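Side-chain contact in putative NAD(P)H-flavin oxidoreductase (Streptococcus pyogenes serotype M1, PDB 2HAY), which binds flavin mononucleotide and probably acts as an NAD(P)H-dependent oxidoreductase of the nitroreductase family: residues 146-151 with 193-198. Numbering follows the deposited sequence.
With FMN (flavin mononucleotide), chain F.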
ATOM      1  N   LYS B 146       6.750   1.897   0.949  1.00 27.44           N
ATOM      2  CA  LYS B 146       5.465   2.078   0.229  1.00 26.83           C
ATOM      3  C   LYS B 146       5.014   0.807  -0.443  1.00 27.32           C
ATOM      4  O   LYS B 146       3.817   0.474  -0.391  1.00 27.35           O
ATOM      5  CB  LYS B 146       5.534   3.161  -0.831  1.00 27.00           C
ATOM      6  CG  LYS B 146       5.586   4.583  -0.299  1.00 27.07           C
ATOM      7  CD  LYS B 146       5.825   5.577  -1.404  1.00 23.51           C
ATOM      8  CE  LYS B 146       6.006   6.957  -0.821  1.00 25.50           C
ATOM      9  NZ  LYS B 146       6.308   7.965  -1.883  1.00 26.92           N
ATOM     10  N   GLN B 147       5.946   0.101  -1.100  1.00 26.95           N
ATOM     11  CA  GLN B 147       5.579  -1.152  -1.785  1.00 26.35           C
ATOM     12  C   GLN B 147       4.936  -2.170  -0.829  1.00 25.66           C
ATOM     13  O   GLN B 147       3.992  -2.887  -1.194  1.00 25.33           O
ATOM     14  CB  GLN B 147       6.766  -1.789  -2.536  1.00 25.83           C
ATOM     15  CG  GLN B 147       7.646  -0.812  -3.382  1.00 26.73           C
ATOM     16  CD  GLN B 147       6.851   0.084  -4.286  1.00 25.43           C
ATOM     17  OE1 GLN B 147       6.094  -0.380  -5.138  1.00 23.26           O
ATOM     18  NE2 GLN B 147       7.022   1.389  -4.108  1.00 24.67           N
ATOM     19  N   THR B 148       5.442  -2.232   0.396  1.00 26.11           N
ATOM     20  CA  THR B 148       4.943  -3.212   1.388  1.00 25.78           C
ATOM     21  C   THR B 148       3.509  -2.943   1.766  1.00 25.61           C
ATOM     22  O   THR B 148       2.789  -3.883   2.131  1.00 26.25           O
ATOM     23  CB  THR B 148       5.795  -3.285   2.678  1.00 25.41           C
ATOM     24  OG1 THR B 148       5.566  -2.102   3.470  1.00 27.09           O
ATOM     25  CG2 THR B 148       7.270  -3.455   2.339  1.00 25.40           C
ATOM     26  N   TYR B 149       3.086  -1.676   1.687  1.00 25.45           N
ATOM     27  CA  TYR B 149       1.657  -1.315   1.902  1.00 25.39           C
ATOM     28  C   TYR B 149       0.719  -1.940   0.843  1.00 24.70           C
ATOM     29  O   TYR B 149      -0.428  -2.215   1.149  1.00 25.47           O
ATOM     30  CB  TYR B 149       1.462   0.199   1.995  1.00 24.28           C
ATOM     31  CG  TYR B 149       1.985   0.782   3.285  1.00 27.15           C
ATOM     32  CD1 TYR B 149       3.374   0.991   3.485  1.00 25.94           C
ATOM     33  CD2 TYR B 149       1.117   1.129   4.309  1.00 22.22           C
ATOM     34  CE1 TYR B 149       3.851   1.510   4.683  1.00 28.34           C
ATOM     35  CE2 TYR B 149       1.607   1.650   5.530  1.00 25.74           C
ATOM     36  CZ  TYR B 149       2.958   1.839   5.700  1.00 25.20           C
ATOM     37  OH  TYR B 149       3.439   2.362   6.878  1.00 27.64           O
ATOM     38  N   ILE B 150       1.190  -2.152  -0.388  1.00 24.92           N
ATOM     39  CA  ILE B 150       0.420  -2.951  -1.382  1.00 25.15           C
ATOM     40  C   ILE B 150       0.139  -4.385  -0.852  1.00 26.99           C
ATOM     41  O   ILE B 150      -1.014  -4.899  -0.920  1.00 26.93           O
ATOM     42  CB  ILE B 150       1.136  -3.023  -2.764  1.00 26.98           C
ATOM     43  CG1 ILE B 150       1.474  -1.613  -3.282  1.00 25.65           C
ATOM     44  CG2 ILE B 150       0.322  -3.887  -3.780  1.00 23.88           C
ATOM     45  CD1 ILE B 150       2.225  -1.563  -4.622  1.00 25.44           C
ATOM     46  N   ALA B 151       1.200  -5.012  -0.337  1.00 25.92           N
ATOM     47  CA  ALA B 151       1.158  -6.346   0.256  1.00 26.63           C
ATOM     48  C   ALA B 151       0.278  -6.323   1.487  1.00 26.64           C
ATOM     49  O   ALA B 151      -0.530  -7.216   1.678  1.00 27.07           O
ATOM     50  CB  ALA B 151       2.571  -6.823   0.632  1.00 24.81           C
ATOM     51  N   GLY B 193      14.704  -2.335   7.365  1.00 26.38           N
ATOM     52  CA  GLY B 193      14.002  -1.750   8.505  1.00 26.50           C
ATOM     53  C   GLY B 193      12.521  -2.124   8.451  1.00 26.64           C
ATOM     54  O   GLY B 193      11.959  -2.416   7.388  1.00 26.70           O
ATOM     55  N   ILE B 194      11.889  -2.148   9.604  1.00 26.67           N
ATOM     56  CA  ILE B 194      10.482  -2.465   9.643  1.00 26.81           C
ATOM     57  C   ILE B 194       9.660  -1.327   8.996  1.00 27.26           C
ATOM     58  O   ILE B 194       9.980  -0.148   9.179  1.00 27.27           O
ATOM     59  CB  ILE B 194      10.023  -2.794  11.110  1.00 27.45           C
ATOM     60  CG1 ILE B 194       8.614  -3.421  11.102  1.00 26.69           C
ATOM     61  CG2 ILE B 194      10.150  -1.563  12.055  1.00 24.29           C
ATOM     62  CD1 ILE B 194       8.249  -4.129  12.410  1.00 27.51           C
ATOM     63  N   ALA B 195       8.628  -1.706   8.233  1.00 27.06           N
ATOM     64  CA  ALA B 195       7.700  -0.777   7.605  1.00 27.03           C
ATOM     65  C   ALA B 195       6.409  -0.669   8.430  1.00 26.88           C
ATOM     66  O   ALA B 195       5.872   0.438   8.662  1.00 26.47           O
ATOM     67  CB  ALA B 195       7.398  -1.237   6.173  1.00 27.13           C
ATOM     68  N   SER B 196       5.920  -1.821   8.872  1.00 26.12           N
ATOM     69  CA  SER B 196       4.691  -1.889   9.655  1.00 27.08           C
ATOM     70  C   SER B 196       4.518  -3.304  10.262  1.00 26.86           C
ATOM     71  O   SER B 196       5.347  -4.199  10.041  1.00 26.76           O
ATOM     72  CB  SER B 196       3.486  -1.511   8.756  1.00 26.26           C
ATOM     73  OG  SER B 196       3.293  -2.491   7.766  1.00 26.03           O
HETATM   74  N   MSE B 197       3.448  -3.494  11.022  1.00 27.40           N
HETATM   75  CA  MSE B 197       3.075  -4.813  11.513  1.00 28.90           C
HETATM   76  C   MSE B 197       1.616  -5.086  11.140  1.00 28.38           C
HETATM   77  O   MSE B 197       0.846  -4.158  10.896  1.00 28.97           O
HETATM   78  CB  MSE B 197       3.217  -4.873  13.041  1.00 29.58           C
HETATM   79  CG  MSE B 197       4.568  -4.482  13.611  1.00 29.97           C
HETATM   80 SE   MSE B 197       4.447  -4.276  15.592  0.55 32.40          SE
HETATM   81  CE  MSE B 197       6.192  -3.567  15.928  1.00 29.74           C
ATOM     82  N   LEU B 198       1.239  -6.356  11.117  1.00 27.60           N
ATOM     83  CA  LEU B 198      -0.137  -6.749  10.861  1.00 27.63           C
ATOM     84  C   LEU B 198      -0.506  -7.855  11.854  1.00 27.64           C
ATOM     85  O   LEU B 198       0.122  -8.900  11.858  1.00 27.37           O
ATOM     86  CB  LEU B 198      -0.269  -7.277   9.420  1.00 27.29           C
ATOM     87  CG  LEU B 198      -1.645  -7.760   8.965  1.00 27.07           C
ATOM     88  CD1 LEU B 198      -2.653  -6.591   8.933  1.00 23.95           C
ATOM     89  CD2 LEU B 198      -1.493  -8.380   7.594  1.00 28.11           C
TER
HETATM   90  N1  FMN F 702       4.497  -1.077 -14.745  1.00 35.18           N
HETATM   91  C2  FMN F 702       4.665  -0.161 -15.779  1.00 36.04           C
HETATM   92  O2  FMN F 702       4.648  -0.517 -16.969  1.00 37.27           O
HETATM   93  N3  FMN F 702       4.871   1.178 -15.505  1.00 35.30           N
HETATM   94  C4  FMN F 702       4.933   1.666 -14.209  1.00 35.86           C
HETATM   95  O4  FMN F 702       5.625   2.672 -13.989  1.00 34.02           O
HETATM   96  C4A FMN F 702       4.753   0.755 -13.152  1.00 37.20           C
HETATM   97  N5  FMN F 702       4.817   1.227 -11.826  1.00 37.47           N
HETATM   98  C5A FMN F 702       4.608   0.370 -10.742  1.00 36.43           C
HETATM   99  C6  FMN F 702       4.621   0.874  -9.447  1.00 34.55           C
HETATM  100  C7  FMN F 702       4.426   0.043  -8.347  1.00 35.72           C
HETATM  101  C7M FMN F 702       3.845   0.678  -7.099  1.00 29.29           C
HETATM  102  C8  FMN F 702       4.216  -1.332  -8.577  1.00 35.69           C
HETATM  103  C8M FMN F 702       3.430  -2.104  -7.563  1.00 29.74           C
HETATM  104  C9  FMN F 702       4.213  -1.841  -9.885  1.00 35.29           C
HETATM  105  C9A FMN F 702       4.391  -0.995 -10.983  1.00 36.87           C
HETATM  106  N10 FMN F 702       4.348  -1.484 -12.313  1.00 37.77           N
HETATM  107  C10 FMN F 702       4.526  -0.620 -13.413  1.00 36.79           C
HETATM  108  C1' FMN F 702       4.344  -2.971 -12.532  1.00 39.81           C
HETATM  109  C2' FMN F 702       5.653  -3.667 -12.119  1.00 42.02           C
HETATM  110  O2' FMN F 702       6.669  -3.485 -13.095  1.00 43.71           O
HETATM  111  C3' FMN F 702       5.327  -5.151 -11.931  1.00 42.24           C
HETATM  112  O3' FMN F 702       4.462  -5.220 -10.824  1.00 44.36           O
HETATM  113  C4' FMN F 702       6.505  -6.116 -11.716  1.00 41.48           C
HETATM  114  O4' FMN F 702       7.293  -6.247 -12.887  1.00 42.08           O
HETATM  115  C5' FMN F 702       5.977  -7.485 -11.245  1.00 39.73           C
HETATM  116  O5' FMN F 702       5.281  -8.199 -12.268  1.00 36.17           O
HETATM  117  P   FMN F 702       3.684  -8.503 -12.301  1.00 29.42           P
HETATM  118  O1P FMN F 702       3.221  -8.387 -13.728  1.00 26.93           O
HETATM  119  O2P FMN F 702       2.874  -7.579 -11.435  1.00 29.42           O
HETATM  120  O3P FMN F 702       3.435  -9.891 -11.840  1.00 33.96           O
HETATM  121  O   HOH W   1       3.403  -1.700   5.365  1.00 18.26           O
HETATM  122  O   HOH W   2       6.289   2.713   6.814  1.00 20.38           O
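T148 and Y149 on helix 137-162 meet A195 and S196 on strand 192-201 largely through two ordered waters, a worked example of how solvent can link a helix to a sheet where no direct hydrogen bond crosses. The segment axes run nearly parallel, at 23° and 8.5 Å apart at closest approach. T148 points at the strand, and its OG1 lies 3.4 Å from CB of A195. With chi1 at 73°, OG1 sits between the backbone N and the carbonyl carbon, where it bonds back to A145 O and accepts a hydrogen bond from the first water, 2.9 Å away. S196 OG lies 2.5 Å from the same water oxygen, so short that the detail is doubtful. This water sits over one face of the Y149 ring, 3.2 Å above the plane and above its centre. The tyrosine reaches the strand with its far end: CG lies anti to the carbonyl carbon (chi1 -72°), the ring runs from there toward the strand, and OH stops 3.6 Å from A195 O. The second water, in the ring plane at the edge, closes this gap by donating to both Y149 OH and A195 O. A195 O is bonded also to Y174 OH. On the strand, A195 and S196 form a classic beta bulge against L88 of strand 84-91, and both side chains point to the helix. The methyl edge of one flavin, hydrogen-bonded by the second subunit, meets I150 CD1, 3.2 Å from C8M, and Q147 OE1, itself bonded to S48 N, near C7M; Y149 touches the other flavin. The helix thus stands between flavin and sheet, and Y149 OH, held by E170 OE2 and the second water, probably keeps the tyrosine fixed beside that flavin-site residue.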